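Local coordinates for multiple antibiotic resistance protein MARR (PDB 1JGS), which represses the marRAB operon, which is involved in activating antibiotic resistance and oxidative stress genes, by binding the marO operator DNA, at residues 16-19 and 20-24; 30-33 and 34-38; 47-50 and 51-55. All coordinates share one frame; numbering follows the deposited sequence.

Contact 1 of 3, residues 16-19 and 20-24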
loop_
_atom_site.group_PDB
_atom_site.type_symbol
_atom_site.label_atom_id
_atom_site.label_comp_id
_atom_site.label_asym_id
_atom_site.label_seq_id
_atom_site.Cartn_x
_atom_site.Cartn_y
_atom_site.Cartn_z
ATOM N N ASN A 16 -7.435 1.889 -3.664
ATOM C CA ASN A 16 -6.506 0.827 -3.319
ATOM C C ASN A 16 -6.889 0.425 -1.911
ATOM O O ASN A 16 -6.920 -0.761 -1.571
ATOM C CB ASN A 16 -5.057 1.315 -3.339
ATOM C CG ASN A 16 -4.067 0.166 -3.280
ATOM O OD1 ASN A 16 -4.020 -0.667 -4.185
ATOM N ND2 ASN A 16 -3.277 0.111 -2.211
ATOM N N GLN A 17 -7.194 1.436 -1.102
ATOM C CA GLN A 17 -7.602 1.225 0.278
ATOM C C GLN A 17 -8.722 0.194 0.239
ATOM O O GLN A 17 -8.573 -0.921 0.735
ATOM C CB GLN A 17 -8.114 2.538 0.872
ATOM C CG GLN A 17 -8.265 2.550 2.384
ATOM C CD GLN A 17 -7.279 3.494 3.060
ATOM O OE1 GLN A 17 -7.283 4.705 2.812
ATOM N NE2 GLN A 17 -6.427 2.941 3.920
ATOM N N LYS A 18 -9.831 0.571 -0.391
ATOM C CA LYS A 18 -10.993 -0.298 -0.513
ATOM C C LYS A 18 -10.583 -1.701 -0.933
ATOM O O LYS A 18 -10.978 -2.684 -0.312
ATOM C CB LYS A 18 -11.983 0.259 -1.543
ATOM C CG LYS A 18 -13.261 -0.561 -1.633
ATOM C CD LYS A 18 -14.062 -0.254 -2.882
ATOM C CE LYS A 18 -15.355 -1.079 -2.944
ATOM N NZ LYS A 18 -16.538 -0.364 -2.372
ATOM N N LYS A 19 -9.795 -1.776 -1.996
ATOM C CA LYS A 19 -9.324 -3.047 -2.538
ATOM C C LYS A 19 -8.679 -3.934 -1.475
ATOM O O LYS A 19 -8.894 -5.149 -1.450
ATOM C CB LYS A 19 -8.335 -2.779 -3.680
ATOM C CG LYS A 19 -7.878 -4.011 -4.444
ATOM C CD LYS A 19 -6.528 -4.511 -3.954
ATOM C CE LYS A 19 -6.009 -5.633 -4.845
ATOM N NZ LYS A 19 -4.624 -6.056 -4.491
ATOM N N ASP A 20 -7.893 -3.330 -0.590
ATOM C CA ASP A 20 -7.238 -4.114 0.443
ATOM C C ASP A 20 -8.244 -4.544 1.492
ATOM O O ASP A 20 -8.189 -5.675 1.984
ATOM C CB ASP A 20 -6.091 -3.328 1.086
ATOM C CG ASP A 20 -4.874 -3.218 0.173
ATOM O OD1 ASP A 20 -4.611 -4.168 -0.601
ATOM O OD2 ASP A 20 -4.171 -2.185 0.241
ATOM N N ARG A 21 -9.169 -3.645 1.819
ATOM C CA ARG A 21 -10.201 -3.933 2.812
ATOM C C ARG A 21 -11.003 -5.154 2.391
ATOM O O ARG A 21 -11.370 -5.983 3.218
ATOM C CB ARG A 21 -11.144 -2.739 2.982
ATOM C CG ARG A 21 -12.326 -3.044 3.885
ATOM C CD ARG A 21 -13.243 -1.852 4.063
ATOM N NE ARG A 21 -14.457 -2.232 4.780
ATOM C CZ ARG A 21 -15.452 -1.398 5.069
ATOM N NH1 ARG A 21 -15.379 -0.124 4.703
ATOM N NH2 ARG A 21 -16.521 -1.836 5.728
ATOM N N LEU A 22 -11.277 -5.256 1.097
ATOM C CA LEU A 22 -12.024 -6.389 0.586
ATOM C C LEU A 22 -11.157 -7.637 0.720
ATOM O O LEU A 22 -11.639 -8.705 1.097
ATOM C CB LEU A 22 -12.405 -6.157 -0.882
ATOM C CG LEU A 22 -13.305 -4.940 -1.120
ATOM C CD1 LEU A 22 -13.727 -4.871 -2.578
ATOM C CD2 LEU A 22 -14.531 -5.042 -0.236
ATOM N N LEU A 23 -9.876 -7.482 0.411
ATOM C CA LEU A 23 -8.915 -8.569 0.492
ATOM C C LEU A 23 -8.931 -9.153 1.909
ATOM O O LEU A 23 -9.145 -10.355 2.085
ATOM C CB LEU A 23 -7.523 -8.043 0.148
ATOM C CG LEU A 23 -6.386 -9.057 0.132
ATOM C CD1 LEU A 23 -6.711 -10.168 -0.853
ATOM C CD2 LEU A 23 -5.093 -8.361 -0.239
ATOM N N ASN A 24 -8.707 -8.308 2.918
ATOM C CA ASN A 24 -8.741 -8.775 4.299
ATOM C C ASN A 24 -10.057 -9.514 4.565
ATOM O O ASN A 24 -10.065 -10.576 5.196
ATOM C CB ASN A 24 -8.618 -7.611 5.298
ATOM C CG ASN A 24 -7.196 -7.080 5.417
ATOM O OD1 ASN A 24 -6.807 -6.148 4.710
ATOM N ND2 ASN A 24 -6.411 -7.681 6.312
#
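The amide of Asn16 and the carboxylate of Asp20, one helical turn apart, stand nearly perpendicular, their planes 79° apart. ND2 of Asn16 comes to 3.5 Å from OD2 of Asp20 but is poorly angled for a hydrogen bond. One face of the carboxylate is occupied from within the helix: Asn16 O lies almost straight above Asp20 CG at 3.6 Å, and CD of Lys19 approaches OD1 from that same face. With CG beside its own backbone N (chi1 -74°), the Asp20 side chain folds back over the preceding turn. Lys19 bends at chi2, leaving NZ 4.3 Å from Asp20 OD1, beyond a salt bridge, though the opposite charges may still attract.

The frame is regular alpha-helix within helix 8-27, with i to i+4 bonds such as Leu22 N to Lys18 O (2.9 Å, 154°). On another flank Lys18 CE reaches Leu22 CD1 at 4.1 Å. This helix takes part in the dimer: Lys18 NZ donates to Leu137 O of the second subunit, and Asn16 packs on Asn16 of that subunit. Within the chain, Leu22 and Leu23 rest on helix 96-118, while OD1 of Asp20 has Lys38 as a weak, long ion-pair partner.

Contact 2 of 3, residues 30-33 and 34-38. With SAL (2-hydroxybenzoic acid), chain C.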
loop_
_atom_site.group_PDB
_atom_site.type_symbol
_atom_site.label_atom_id
_atom_site.label_comp_id
_atom_site.label_asym_id
_atom_site.label_seq_id
_atom_site.Cartn_x
_atom_site.Cartn_y
_atom_site.Cartn_z
ATOM N N LEU A 30 -10.025 -17.737 6.285
ATOM C CA LEU A 30 -8.895 -18.621 6.003
ATOM C C LEU A 30 -7.747 -18.416 6.999
ATOM O O LEU A 30 -7.548 -17.316 7.529
ATOM C CB LEU A 30 -8.392 -18.384 4.573
ATOM C CG LEU A 30 -9.421 -18.373 3.432
ATOM C CD1 LEU A 30 -8.710 -18.166 2.083
ATOM C CD2 LEU A 30 -10.193 -19.684 3.422
ATOM N N ASP A 31 -6.983 -19.478 7.231
ATOM C CA ASP A 31 -5.871 -19.441 8.176
ATOM C C ASP A 31 -4.640 -18.782 7.531
ATOM O O ASP A 31 -3.580 -19.393 7.367
ATOM C CB ASP A 31 -5.566 -20.874 8.620
ATOM C CG ASP A 31 -4.672 -20.941 9.845
ATOM O OD1 ASP A 31 -4.155 -22.038 10.131
ATOM O OD2 ASP A 31 -4.481 -19.921 10.524
ATOM N N ILE A 32 -4.798 -17.523 7.152
ATOM C CA ILE A 32 -3.712 -16.780 6.536
ATOM C C ILE A 32 -4.055 -15.310 6.556
ATOM O O ILE A 32 -5.231 -14.948 6.453
ATOM C CB ILE A 32 -3.511 -17.191 5.075
ATOM C CG1 ILE A 32 -2.276 -16.478 4.512
ATOM C CG2 ILE A 32 -4.786 -16.855 4.264
ATOM C CD1 ILE A 32 -1.873 -16.935 3.142
ATOM N N THR A 33 -3.035 -14.461 6.664
ATOM C CA THR A 33 -3.255 -13.022 6.682
ATOM C C THR A 33 -2.920 -12.356 5.332
ATOM O O THR A 33 -2.132 -12.875 4.540
ATOM C CB THR A 33 -2.420 -12.359 7.775
ATOM O OG1 THR A 33 -1.037 -12.422 7.409
ATOM C CG2 THR A 33 -2.617 -13.090 9.122
ATOM N N ALA A 34 -3.533 -11.200 5.087
ATOM C CA ALA A 34 -3.319 -10.439 3.862
ATOM C C ALA A 34 -1.827 -10.248 3.633
ATOM O O ALA A 34 -1.328 -10.461 2.530
ATOM C CB ALA A 34 -4.014 -9.075 3.968
ATOM N N ALA A 35 -1.113 -9.853 4.684
ATOM C CA ALA A 35 0.324 -9.648 4.573
ATOM C C ALA A 35 1.048 -10.928 4.165
ATOM O O ALA A 35 1.945 -10.882 3.321
ATOM C CB ALA A 35 0.889 -9.106 5.885
ATOM N N GLN A 36 0.671 -12.064 4.761
ATOM C CA GLN A 36 1.297 -13.345 4.402
ATOM C C GLN A 36 1.020 -13.634 2.930
ATOM O O GLN A 36 1.907 -14.080 2.197
ATOM C CB GLN A 36 0.748 -14.495 5.262
ATOM C CG GLN A 36 1.257 -14.532 6.706
ATOM C CD GLN A 36 0.522 -15.553 7.576
ATOM O OE1 GLN A 36 -0.131 -16.469 7.076
ATOM N NE2 GLN A 36 0.642 -15.403 8.879
ATOM N N PHE A 37 -0.209 -13.367 2.494
ATOM C CA PHE A 37 -0.583 -13.606 1.096
ATOM C C PHE A 37 0.271 -12.757 0.145
ATOM O O PHE A 37 0.789 -13.258 -0.856
ATOM C CB PHE A 37 -2.066 -13.300 0.884
ATOM C CG PHE A 37 -2.537 -13.535 -0.517
ATOM C CD1 PHE A 37 -2.228 -14.723 -1.180
ATOM C CD2 PHE A 37 -3.304 -12.580 -1.174
ATOM C CE1 PHE A 37 -2.673 -14.961 -2.479
ATOM C CE2 PHE A 37 -3.756 -12.808 -2.476
ATOM C CZ PHE A 37 -3.437 -14.005 -3.131
ATOM N N LYS A 38 0.436 -11.479 0.476
ATOM C CA LYS A 38 1.245 -10.570 -0.333
ATOM C C LYS A 38 2.692 -11.083 -0.410
ATOM O O LYS A 38 3.288 -11.133 -1.490
ATOM C CB LYS A 38 1.227 -9.165 0.279
ATOM C CG LYS A 38 -0.150 -8.518 0.341
ATOM C CD LYS A 38 -0.104 -7.194 1.101
ATOM C CE LYS A 38 -1.460 -6.490 1.113
ATOM N NZ LYS A 38 -1.881 -6.044 -0.247
HETATM C "C1'" SAL C . 2.871 -12.561 10.345
HETATM O "O1'" SAL C . 2.005 -13.545 10.138
HETATM O "O2'" SAL C . 4.011 -12.783 10.845
HETATM C C1 SAL C . 2.403 -11.214 9.952
HETATM C C2 SAL C . 3.271 -10.046 10.129
HETATM C C3 SAL C . 2.832 -8.739 9.754
HETATM C C4 SAL C . 1.551 -8.541 9.210
HETATM C C5 SAL C . 0.602 -9.805 9.018
HETATM C C6 SAL C . 1.090 -11.052 9.398
HETATM O O2 SAL C . 4.541 -10.134 10.656
#
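Thr33 and Gln36 cross at a slant where helix 34-46 begins, and the threonine hydroxyl lies against the glutamine chain. Thr33 OG1, placed between its backbone N and carbonyl carbon (chi1 70°), faces the first turn and accepts from Gln36 N at 3.2 Å with an N-H...O angle of 158°. This is an N-cap. The same oxygen also touches Gln36 CG, so the hydroxyl packs along the base of the side chain that it caps. Behind it, Phe37 N donates to Thr33 O (2.9 Å) and closes the first i to i+4 turn.

Gln36 is extended beyond CG, which carries its amide to the bound 2-hydroxybenzoic acid. NE2 donates to O1' of the ligand over 2.6 Å in a nearly straight bond (169°). OE1 accepts from Lys75 NZ and lies 3.3 Å from Ile32 CG1, the isoleucine and glutamine side chains running past each other in opposite directions. The amide is thus held at both ends, which should fix its rotation.

Thr33 and Ala35 also line this pocket: Thr33 OG1 comes to ligand C6 from near the ring's edge, while Ala35 CB lies over the ring face, 3.2 Å from C5 and somewhat off the perpendicular. Met68 of helix 62-74 packs on Ala35 and Gln36, and Trp77, in a loop, touches Ile32 and Gln36. Phe37 packs on Leu27 of helix 8-27 and on Cys105 and His106 of helix 96-118.

Contact 3 of 3, residues 47-50 and 51-55. With SAL (2-hydroxybenzoic acid), chain B.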
loop_
_atom_site.group_PDB
_atom_site.type_symbol
_atom_site.label_atom_id
_atom_site.label_comp_id
_atom_site.label_asym_id
_atom_site.label_seq_id
_atom_site.Cartn_x
_atom_site.Cartn_y
_atom_site.Cartn_z
ATOM N N ALA A 47 10.202 -16.088 -8.367
ATOM C CA ALA A 47 10.709 -17.466 -8.348
ATOM C C ALA A 47 11.579 -17.691 -7.114
ATOM O O ALA A 47 11.295 -18.555 -6.278
ATOM C CB ALA A 47 11.528 -17.755 -9.599
ATOM N N CYS A 48 12.644 -16.904 -7.033
ATOM C CA CYS A 48 13.599 -16.935 -5.937
ATOM C C CYS A 48 14.018 -15.490 -5.673
ATOM O O CYS A 48 14.353 -14.759 -6.604
ATOM C CB CYS A 48 14.845 -17.738 -6.317
ATOM S SG CYS A 48 14.638 -19.520 -6.369
ATOM N N ILE A 49 14.018 -15.076 -4.414
ATOM C CA ILE A 49 14.409 -13.713 -4.094
ATOM C C ILE A 49 15.057 -13.637 -2.725
ATOM O O ILE A 49 14.739 -14.432 -1.828
ATOM C CB ILE A 49 13.193 -12.767 -4.116
ATOM C CG1 ILE A 49 13.645 -11.334 -3.808
ATOM C CG2 ILE A 49 12.149 -13.247 -3.109
ATOM C CD1 ILE A 49 12.550 -10.302 -3.944
ATOM N N THR A 50 15.972 -12.689 -2.567
ATOM C CA THR A 50 16.653 -12.511 -1.288
ATOM C C THR A 50 15.718 -11.803 -0.303
ATOM O O THR A 50 14.824 -11.046 -0.701
ATOM C CB THR A 50 17.932 -11.678 -1.449
ATOM O OG1 THR A 50 17.593 -10.357 -1.892
ATOM C CG2 THR A 50 18.863 -12.334 -2.455
ATOM N N PRO A 51 15.892 -12.054 0.997
ATOM C CA PRO A 51 15.001 -11.378 1.937
ATOM C C PRO A 51 15.108 -9.859 1.818
ATOM O O PRO A 51 14.087 -9.149 1.831
ATOM C CB PRO A 51 15.466 -11.910 3.280
ATOM C CG PRO A 51 15.879 -13.314 2.943
ATOM C CD PRO A 51 16.668 -13.111 1.670
ATOM N N VAL A 52 16.332 -9.354 1.668
ATOM C CA VAL A 52 16.530 -7.914 1.543
ATOM C C VAL A 52 15.866 -7.354 0.287
ATOM O O VAL A 52 15.233 -6.299 0.336
ATOM C CB VAL A 52 18.013 -7.559 1.525
ATOM C CG1 VAL A 52 18.170 -6.057 1.405
ATOM C CG2 VAL A 52 18.687 -8.077 2.796
ATOM N N GLU A 53 16.009 -8.051 -0.840
ATOM C CA GLU A 53 15.376 -7.608 -2.080
ATOM C C GLU A 53 13.862 -7.637 -1.844
ATOM O O GLU A 53 13.128 -6.735 -2.253
ATOM C CB GLU A 53 15.739 -8.551 -3.230
ATOM C CG GLU A 53 15.161 -8.157 -4.588
ATOM C CD GLU A 53 15.921 -7.024 -5.255
ATOM O OE1 GLU A 53 15.984 -5.918 -4.676
ATOM O OE2 GLU A 53 16.456 -7.241 -6.365
ATOM N N LEU A 54 13.399 -8.686 -1.173
ATOM C CA LEU A 54 11.982 -8.822 -0.871
ATOM C C LEU A 54 11.565 -7.670 0.052
ATOM O O LEU A 54 10.459 -7.128 -0.050
ATOM C CB LEU A 54 11.730 -10.174 -0.192
ATOM C CG LEU A 54 10.294 -10.518 0.205
ATOM C CD1 LEU A 54 9.368 -10.419 -0.998
ATOM C CD2 LEU A 54 10.278 -11.925 0.789
ATOM N N LYS A 55 12.469 -7.303 0.952
ATOM C CA LYS A 55 12.231 -6.216 1.895
ATOM C C LYS A 55 11.983 -4.915 1.123
ATOM O O LYS A 55 11.105 -4.122 1.470
ATOM C CB LYS A 55 13.454 -6.064 2.817
ATOM C CG LYS A 55 13.332 -4.970 3.868
ATOM C CD LYS A 55 14.625 -4.168 3.972
ATOM C CE LYS A 55 14.463 -2.938 4.879
ATOM N NZ LYS A 55 13.376 -1.984 4.441
HETATM C "C1'" SAL B . 16.415 -14.094 6.671
HETATM O "O1'" SAL B . 17.096 -15.201 6.402
HETATM O "O2'" SAL B . 15.279 -14.151 7.162
HETATM C C1 SAL B . 17.084 -12.815 6.354
HETATM C C2 SAL B . 16.407 -11.553 6.613
HETATM C C3 SAL B . 17.022 -10.313 6.316
HETATM C C4 SAL B . 18.300 -10.266 5.762
HETATM C C5 SAL B . 19.058 -11.620 5.472
HETATM C C6 SAL B . 18.408 -12.809 5.782
HETATM O O2 SAL B . 15.160 -11.490 7.150
#
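Thr50 supplies two acceptors to the first turn of helix 51-58. Its hydroxyl OG1 takes the N-H of Glu53 at 3.0 Å (149°), the capping bond of an N-cap threonine, and its carbonyl O takes the N-H of Leu54 at 2.8 Å (160°). Pro51, next in line, has no N-H to satisfy, which suits the first position of a helix. One turn on, Pro51 O accepts from Lys55 N.

Ile49, with CG1 anti to the backbone N (chi1 -179°), crosses the Glu53 side chain at about a right angle, so that its CD1 meets Glu53 CG at 3.4 Å and continues to Leu54 CB at 3.8 Å. Ile49 therefore packs along the aliphatic part of Glu53 and on Leu54, next to the capping bonds.

In the winged helix-turn-helix of MarR proteins, helix 51-58 precedes the recognition helix, here 62-74, and the antiparallel strands 78-82 and 90-94 form the wing. Ile49 joins the two parts through backbone hydrogen bonding to Val92, and Lys55 NZ donates to Val60 O between the helices.

The second 2-hydroxybenzoic acid meets apolar atoms here, Pro51 CB at 3.5 Å from its C2 and Val52 CG2 at 3.7 Å from its C4; it is also hydrogen-bonded to Thr66 OG1.

The three contacts follow one another along the chain. Contacts 1 and 2 touch, their centres 13 Å apart: Leu23 CD1 packs against Phe37 CD2 at 4.2 Å, and Lys38 NZ comes within 3.3 Å of Asp20 OD1 in a weak ion pair, tying helix 8-27, which touches the second subunit, to helix 34-46. Contacts 2 and 3 are helix starts of the same design, each capped by a threonine, with centres 18 Å and nearest atoms about 6 Å apart. Each borders a different bound 2-hydroxybenzoic acid. Contact 1 lines neither pocket, the Leu23 side chain being about 11 Å from a ligand, and its centre lies 24 Å from that of contact 3.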